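PDB 3GG7: uncharacterized metalloprotein from Deinococcus radiodurans, which is of uncharacterised function but binds manganese and, as a TatD-type member of the metallo-dependent hydrolases, probably hydrolyses ester bonds. Local coordinates for residues I123-A128 / H148-S153; T155-A160 / C165-G170; R41-L46 / V53-G58. All coordinates share one frame; numbering follows the deposited sequence.

Contact 1 of 3, residues I123-A128 / H148-S153; sequences IHSRRA and HWYSGS
The imidazole of H148 turns its CD2 edge to the neighbouring strand end, where I123 O sits near the ring plane, 3.7 Å from H148 CD2, and the CA of H124 approaches the ring obliquely. These are the C-terminal ends of parallel strands 119-124 and 143-148 of a TIM-barrel, the end at which metallo-dependent hydrolases gather their metal ligands. H124 and H148 are predicted ligands of a second divalent cation; H124 ND1 lies 4.3 Å from H148 NE2, and together with E86 the two histidines may outline a metal site that is vacant here. Histidine suits both places, since its two ring nitrogens can serve different partners: H124 ND1 is hydrogen-bonded to E86 OE2 while H124 NE2 is held by D90, and H148 ND1 is held by E194. The first torsion of H148, 123°, is far from staggered, a cost that its bond to E194 and its stacking on the manganese ligand H7 may repay.

The backbones meet directly once, through H148 N to I123 O at 3.0 Å (158° at the hydrogen). Beyond it the chains part and waters fill the gap. One water donates to both I123 O and H148 O and accepts from S125 OG, 2.7 Å away. A second passes from S125 N to H148 O, so this carbonyl is gripped twice; a third donates to S125 OG and accepts from S151 N. Serine fits because its small hydroxyl, placed between backbone N and carbonyl carbon (chi1 65°), reaches two of these waters. Further along, the Y150 ring brings CD1 to 4.1 Å from S125 OG and carries G152 N over one face. Its hydroxyl closes the loop by donating from Y150 OH to S153 O at 2.7 Å, in the carbonyl plane on a lone pair.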
# COMPACT_ATOMS: atom_id res chain seq x y z
N ILE A 123 -1.58 -3.74 -1.13
CA ILE A 123 -2.70 -4.61 -0.81
C ILE A 123 -3.17 -4.49 0.65
O ILE A 123 -2.37 -4.54 1.58
CB ILE A 123 -2.32 -6.09 -1.12
CG1 ILE A 123 -2.01 -6.25 -2.60
CG2 ILE A 123 -3.43 -7.08 -0.68
CD1 ILE A 123 -1.31 -7.59 -2.91
N HIS A 124 -4.50 -4.35 0.79
CA HIS A 124 -5.25 -4.40 2.05
C HIS A 124 -5.54 -5.84 2.40
O HIS A 124 -5.99 -6.61 1.54
CB HIS A 124 -6.58 -3.66 1.81
CG HIS A 124 -7.39 -3.39 3.03
ND1 HIS A 124 -7.46 -2.14 3.62
CD2 HIS A 124 -8.24 -4.18 3.73
CE1 HIS A 124 -8.27 -2.19 4.67
NE2 HIS A 124 -8.78 -3.41 4.74
N SER A 125 -5.29 -6.23 3.66
CA SER A 125 -5.54 -7.61 4.07
C SER A 125 -6.16 -7.73 5.45
O SER A 125 -6.20 -8.84 5.98
CB SER A 125 -4.24 -8.44 4.05
OG SER A 125 -3.28 -7.99 4.99
N ARG A 126 -6.62 -6.63 6.04
CA ARG A 126 -7.13 -6.65 7.41
C ARG A 126 -8.17 -7.74 7.64
O ARG A 126 -9.22 -7.80 6.97
CB ARG A 126 -7.74 -5.32 7.78
CG ARG A 126 -8.15 -5.26 9.22
CD ARG A 126 -9.06 -4.08 9.48
NE ARG A 126 -9.21 -3.84 10.90
CZ ARG A 126 -10.09 -3.00 11.44
NH1 ARG A 126 -10.93 -2.31 10.67
NH2 ARG A 126 -10.14 -2.86 12.76
N ARG A 127 -7.86 -8.62 8.60
CA ARG A 127 -8.76 -9.72 8.97
C ARG A 127 -9.05 -10.73 7.86
O ARG A 127 -10.01 -11.49 7.94
CB ARG A 127 -10.04 -9.17 9.63
CG ARG A 127 -9.78 -8.36 10.87
CD ARG A 127 -10.98 -7.54 11.22
NE ARG A 127 -10.91 -6.96 12.56
CZ ARG A 127 -11.75 -6.05 13.03
NH1 ARG A 127 -12.74 -5.60 12.26
NH2 ARG A 127 -11.61 -5.58 14.27
N ALA A 128 -8.21 -10.75 6.83
CA ALA A 128 -8.37 -11.59 5.66
C ALA A 128 -7.02 -12.00 5.08
O ALA A 128 -6.88 -12.25 3.90
CB ALA A 128 -9.20 -10.85 4.61
N HIS A 148 0.28 -3.96 2.74
CA HIS A 148 0.27 -2.67 3.43
C HIS A 148 -0.35 -2.84 4.83
O HIS A 148 -1.36 -3.52 4.99
CB HIS A 148 -0.46 -1.64 2.56
CG HIS A 148 -1.63 -0.98 3.22
ND1 HIS A 148 -1.48 0.01 4.16
CD2 HIS A 148 -2.96 -1.15 3.04
CE1 HIS A 148 -2.68 0.41 4.56
NE2 HIS A 148 -3.59 -0.28 3.89
N TRP A 149 0.32 -2.28 5.83
CA TRP A 149 -0.11 -2.33 7.23
C TRP A 149 -0.56 -3.74 7.64
O TRP A 149 -1.69 -3.95 8.10
CB TRP A 149 -1.23 -1.31 7.47
CG TRP A 149 -1.54 -0.99 8.93
CD1 TRP A 149 -1.16 -1.69 10.05
CD2 TRP A 149 -2.32 0.12 9.40
NE1 TRP A 149 -1.66 -1.08 11.17
CE2 TRP A 149 -2.38 0.02 10.81
CE3 TRP A 149 -2.99 1.18 8.76
CZ2 TRP A 149 -3.07 0.95 11.59
CZ3 TRP A 149 -3.68 2.10 9.54
CH2 TRP A 149 -3.71 1.98 10.94
N TYR A 150 0.33 -4.69 7.45
CA TYR A 150 0.06 -6.08 7.81
C TYR A 150 -0.20 -6.21 9.32
O TYR A 150 0.58 -5.71 10.14
CB TYR A 150 1.21 -6.98 7.36
CG TYR A 150 0.96 -8.41 7.69
CD1 TYR A 150 0.21 -9.22 6.86
CD2 TYR A 150 1.40 -8.94 8.93
CE1 TYR A 150 -0.08 -10.56 7.21
CE2 TYR A 150 1.13 -10.25 9.27
CZ TYR A 150 0.39 -11.05 8.43
OH TYR A 150 0.11 -12.34 8.78
N SER A 151 -1.31 -6.86 9.69
CA SER A 151 -1.71 -6.99 11.10
C SER A 151 -2.20 -8.40 11.43
O SER A 151 -2.93 -8.59 12.41
CB SER A 151 -2.77 -5.94 11.47
OG SER A 151 -4.02 -6.20 10.87
N GLY A 152 -1.80 -9.36 10.61
CA GLY A 152 -2.16 -10.76 10.82
C GLY A 152 -1.17 -11.44 11.74
O GLY A 152 -0.37 -10.79 12.43
N SER A 153 -1.23 -12.76 11.76
CA SER A 153 -0.40 -13.56 12.67
C SER A 153 1.01 -13.69 12.14
O SER A 153 1.27 -13.46 10.97
CB SER A 153 -0.98 -14.96 12.79
OG SER A 153 -0.88 -15.64 11.56
O HOH W 1 -1.87 -6.02 3.84
O HOH W 2 -3.43 -7.56 7.74
O HOH W 3 -4.13 -4.18 5.39

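Contact 2 of 3, residues T155-A160 / C165-G170; sequences TELRRA and CWFSVG. With SO4 (sulfate ion), chain D.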
# COMPACT_ATOMS: atom_id res chain seq x y z
N THR A 155 2.51 -16.61 11.95
CA THR A 155 2.36 -17.75 11.07
C THR A 155 2.03 -17.32 9.64
O THR A 155 2.63 -17.79 8.68
CB THR A 155 1.24 -18.71 11.53
OG1 THR A 155 1.54 -19.17 12.84
CG2 THR A 155 1.13 -19.90 10.58
N GLU A 156 1.04 -16.45 9.51
CA GLU A 156 0.66 -15.97 8.18
C GLU A 156 1.74 -15.10 7.53
O GLU A 156 1.89 -15.11 6.30
CB GLU A 156 -0.67 -15.20 8.27
CG GLU A 156 -1.87 -16.11 8.45
CD GLU A 156 -3.08 -15.41 9.04
OE1 GLU A 156 -2.94 -14.76 10.10
OE2 GLU A 156 -4.17 -15.52 8.45
N LEU A 157 2.47 -14.35 8.35
CA LEU A 157 3.57 -13.51 7.87
C LEU A 157 4.67 -14.38 7.26
O LEU A 157 5.19 -14.08 6.18
CB LEU A 157 4.12 -12.63 8.99
CG LEU A 157 5.39 -11.84 8.67
CD1 LEU A 157 5.19 -11.04 7.40
CD2 LEU A 157 5.77 -10.96 9.84
N ARG A 158 5.01 -15.48 7.95
CA ARG A 158 6.01 -16.40 7.44
C ARG A 158 5.57 -16.91 6.07
O ARG A 158 6.36 -16.98 5.15
CB ARG A 158 6.26 -17.56 8.42
N ARG A 159 4.29 -17.23 5.93
CA ARG A 159 3.78 -17.68 4.64
C ARG A 159 3.85 -16.57 3.57
O ARG A 159 4.21 -16.83 2.41
CB ARG A 159 2.33 -18.16 4.76
CG ARG A 159 1.76 -18.70 3.49
CD ARG A 159 0.30 -19.13 3.60
NE ARG A 159 -0.22 -19.44 2.29
CZ ARG A 159 -1.50 -19.34 1.92
NH1 ARG A 159 -2.43 -18.91 2.76
NH2 ARG A 159 -1.83 -19.64 0.68
N ALA A 160 3.47 -15.36 3.94
CA ALA A 160 3.56 -14.25 3.00
C ALA A 160 5.00 -14.06 2.49
O ALA A 160 5.23 -13.86 1.30
CB ALA A 160 3.07 -12.99 3.67
N CYS A 165 6.04 -11.85 -0.83
CA CYS A 165 5.45 -10.56 -0.47
C CYS A 165 6.49 -9.62 0.07
O CYS A 165 7.49 -10.04 0.70
CB CYS A 165 4.35 -10.70 0.59
SG CYS A 165 2.86 -11.54 0.02
N TRP A 166 6.26 -8.33 -0.20
CA TRP A 166 6.92 -7.22 0.46
C TRP A 166 5.96 -6.61 1.49
O TRP A 166 4.81 -7.03 1.55
CB TRP A 166 7.33 -6.14 -0.55
CG TRP A 166 8.38 -6.56 -1.56
CD1 TRP A 166 8.39 -7.67 -2.33
CD2 TRP A 166 9.52 -5.81 -1.91
NE1 TRP A 166 9.50 -7.68 -3.15
CE2 TRP A 166 10.20 -6.53 -2.91
CE3 TRP A 166 10.04 -4.59 -1.46
CZ2 TRP A 166 11.39 -6.08 -3.47
CZ3 TRP A 166 11.22 -4.14 -2.04
CH2 TRP A 166 11.89 -4.90 -3.01
N PHE A 167 6.42 -5.64 2.28
CA PHE A 167 5.65 -5.06 3.36
C PHE A 167 5.88 -3.59 3.45
O PHE A 167 7.02 -3.15 3.42
CB PHE A 167 6.04 -5.74 4.70
CG PHE A 167 5.99 -7.22 4.63
CD1 PHE A 167 4.79 -7.89 4.90
CD2 PHE A 167 7.08 -7.94 4.18
CE1 PHE A 167 4.71 -9.26 4.77
CE2 PHE A 167 7.00 -9.32 4.02
CZ PHE A 167 5.81 -9.98 4.34
N SER A 168 4.81 -2.81 3.57
CA SER A 168 4.95 -1.41 3.90
C SER A 168 4.40 -1.21 5.30
O SER A 168 3.29 -1.62 5.62
CB SER A 168 4.30 -0.48 2.84
OG SER A 168 2.92 -0.76 2.64
N VAL A 169 5.22 -0.62 6.15
CA VAL A 169 4.95 -0.56 7.57
C VAL A 169 4.80 0.89 7.97
O VAL A 169 5.49 1.78 7.43
CB VAL A 169 6.05 -1.29 8.41
CG1 VAL A 169 6.23 -2.73 7.92
CG2 VAL A 169 7.37 -0.56 8.36
N GLY A 170 3.89 1.14 8.90
CA GLY A 170 3.51 2.47 9.31
C GLY A 170 3.75 2.79 10.76
O GLY A 170 4.33 1.98 11.50
S SO4 D . 0.83 -16.04 15.88
O1 SO4 D . 1.29 -16.42 17.22
O2 SO4 D . 0.92 -14.58 15.76
O3 SO4 D . 1.60 -16.72 14.84
O4 SO4 D . -0.58 -16.40 15.74
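With CG swung anti to the backbone nitrogen (chi1 172°), L157 extends its branched end from the helix toward the strand, while F167, whose CG lies beside its own backbone nitrogen (chi1 -51°), leans its ring out to meet it. The two side chains cross obliquely. L157 CD1 is modelled 3.2 Å from F167 CE1, shorter than a usual carbon-carbon contact, so its exact closeness is doubtful. A160 fills the place beside them. Its methyl comes in at the ring edge, with A160 CB 4.1 Å from F167 CZ, and the same methyl also packs on the sulfur, A160 CB to C165 SG 3.9 Å. Alanine is small enough to fit between ring edge and sulfur, whereas the branched leucine reaches the ring from one turn earlier in the helix.

Where the chain turns back from helix to strand, C165 N donates to A160 O over 3.0 Å, the donor tilted 32° from the carbonyl plane. The C165 side chain also touches L136 of helix 129-138, and F167 touches M186 in a loop.

At the far end of the helix, T155 N and T155 OG1 both donate to O3 of a sulfate, probably from the crystallisation liquor, which V154 N also binds; the helix dipole would favour an anion there. Helix 154-162 thus packs on strand 166-169 as the returning half of the beta-alpha-beta crossover from strand 143-148, the repeating unit of a TIM barrel.

Contact 3 of 3, residues R41-L46 / V53-G58; sequences RGTLAL and VWTALG. With SO4 (sulfate ion), chain C.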
# COMPACT_ATOMS: atom_id res chain seq x y z
N ARG A 41 -8.45 9.69 -13.09
CA ARG A 41 -8.07 10.91 -13.79
C ARG A 41 -7.86 12.05 -12.79
O ARG A 41 -6.89 12.78 -12.86
CB ARG A 41 -9.12 11.31 -14.82
CG ARG A 41 -9.07 10.49 -16.07
CD ARG A 41 -8.17 11.08 -17.14
NE ARG A 41 -8.08 10.10 -18.22
CZ ARG A 41 -7.09 9.22 -18.37
NH1 ARG A 41 -6.00 9.27 -17.62
NH2 ARG A 41 -7.17 8.32 -19.33
N GLY A 42 -8.78 12.17 -11.83
CA GLY A 42 -8.71 13.24 -10.87
C GLY A 42 -7.51 13.12 -9.95
O GLY A 42 -6.83 14.10 -9.61
N THR A 43 -7.23 11.92 -9.49
CA THR A 43 -6.12 11.71 -8.59
C THR A 43 -4.78 11.75 -9.31
O THR A 43 -3.83 12.37 -8.82
CB THR A 43 -6.32 10.41 -7.82
OG1 THR A 43 -7.56 10.52 -7.12
CG2 THR A 43 -5.18 10.19 -6.85
N LEU A 44 -4.71 11.17 -10.51
CA LEU A 44 -3.51 11.30 -11.35
C LEU A 44 -3.13 12.77 -11.58
O LEU A 44 -1.96 13.11 -11.68
CB LEU A 44 -3.71 10.59 -12.70
CG LEU A 44 -2.55 10.63 -13.68
CD1 LEU A 44 -1.26 9.99 -13.13
CD2 LEU A 44 -3.03 9.89 -14.93
N ALA A 45 -4.13 13.64 -11.72
CA ALA A 45 -3.85 15.07 -11.94
C ALA A 45 -3.02 15.72 -10.85
O ALA A 45 -2.33 16.69 -11.13
CB ALA A 45 -5.16 15.82 -12.10
N LEU A 46 -3.07 15.19 -9.63
CA LEU A 46 -2.23 15.71 -8.54
C LEU A 46 -0.75 15.53 -8.83
O LEU A 46 0.11 16.20 -8.24
CB LEU A 46 -2.57 15.05 -7.19
CG LEU A 46 -3.99 15.16 -6.71
CD1 LEU A 46 -4.26 14.25 -5.54
CD2 LEU A 46 -4.32 16.62 -6.35
N VAL A 53 5.26 12.18 -6.91
CA VAL A 53 3.92 11.67 -6.67
C VAL A 53 3.66 10.55 -7.69
O VAL A 53 3.54 10.81 -8.88
CB VAL A 53 2.85 12.78 -6.86
CG1 VAL A 53 1.45 12.19 -6.68
CG2 VAL A 53 3.07 13.94 -5.85
N TRP A 54 3.62 9.31 -7.21
CA TRP A 54 3.46 8.12 -8.05
C TRP A 54 2.07 7.56 -7.78
O TRP A 54 1.78 7.07 -6.68
CB TRP A 54 4.51 7.07 -7.66
CG TRP A 54 5.95 7.51 -7.80
CD1 TRP A 54 6.43 8.70 -8.30
CD2 TRP A 54 7.11 6.73 -7.46
NE1 TRP A 54 7.80 8.69 -8.28
CE2 TRP A 54 8.24 7.50 -7.77
CE3 TRP A 54 7.29 5.45 -6.93
CZ2 TRP A 54 9.55 7.05 -7.55
CZ3 TRP A 54 8.58 4.99 -6.73
CH2 TRP A 54 9.69 5.80 -7.05
N THR A 55 1.20 7.62 -8.78
CA THR A 55 -0.22 7.32 -8.58
C THR A 55 -0.52 5.85 -8.91
O THR A 55 -0.06 5.30 -9.94
CB THR A 55 -1.09 8.25 -9.43
OG1 THR A 55 -0.63 9.60 -9.35
CG2 THR A 55 -2.57 8.17 -8.99
N ALA A 56 -1.30 5.22 -8.03
CA ALA A 56 -1.69 3.80 -8.13
C ALA A 56 -3.22 3.72 -8.40
O ALA A 56 -3.99 4.59 -7.94
CB ALA A 56 -1.32 3.04 -6.86
N LEU A 57 -3.61 2.72 -9.18
CA LEU A 57 -4.96 2.48 -9.66
C LEU A 57 -5.55 1.39 -8.77
O LEU A 57 -5.05 0.25 -8.72
CB LEU A 57 -4.93 2.04 -11.11
CG LEU A 57 -6.26 1.70 -11.72
CD1 LEU A 57 -7.07 2.95 -11.91
CD2 LEU A 57 -5.99 1.03 -13.10
N GLY A 58 -6.63 1.71 -8.06
CA GLY A 58 -7.14 0.85 -7.00
C GLY A 58 -8.62 0.59 -7.05
O GLY A 58 -9.35 1.10 -7.90
S SO4 C . -11.12 8.93 -19.93
O1 SO4 C . -9.89 8.29 -20.38
O2 SO4 C . -10.81 10.17 -19.23
O3 SO4 C . -11.96 9.25 -21.10
O4 SO4 C . -11.81 7.97 -19.07
O HOH W 4 -1.74 11.20 -7.29
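T55 is wedged against two successive helix residues, and this is the close part of the contact. Its methyl meets that of T43 obliquely, T55 CG2 to T43 CG2 at 3.9 Å, while L44 crosses the T55 side chain at about a right angle, with L44 CD1 3.9 Å from T55 OG1. L44 owes this reach to its CG lying anti to the backbone nitrogen (chi1 180°). Threonine suits both positions because its two branches can do different work: T43 OG1 binds D11 while CG2 packs, and T55 OG1 meets a water at 2.8 Å that in turn donates to T43 O.

Helix 40-44 and strand 53-55 are the second half of a beta-alpha-beta unit begun by strand 29-32, as in the TIM-barrel repeat. Toward L46 the fit slackens: V53 CG2 comes no nearer than 4.4 Å to L46 O, although V53 also rests on A47 and S32.

On the solvent side, the bend at chi2 (-91°) turns the guanidinium of R41 to a sulfate, probably from the crystallisation liquor. R41 NE donates to sulfate O2 at 2.9 Å, and R41 NH2 to O1, which lies in the guanidinium plane at its edge. R76 and Y77 also bind this anion, while R41 NH1 pairs with E80.

Overall arrangement
All three contacts are largely buried, yet their chemistry follows their place in the barrel. Contact 1 lies beside the metal centre and is mostly polar: histidines, strand-end carbonyls and bridging waters. Contacts 2 and 3 pack a helix against the following strand. Contact 2 is apolar between its side chains, whereas contact 3 uses threonines and a water. Both have a sulfate at their outer margin. Contacts 1 and 2 adjoin, since the 148-153 loop leads into helix 154-162 and W149 N probably bonds to S168 O. Contact 3 belongs with strands 4-8, 29-32 and 53-55 on the other side of the barrel, about 23 Å from contact 1 and 25 Å from contact 2, centre to centre.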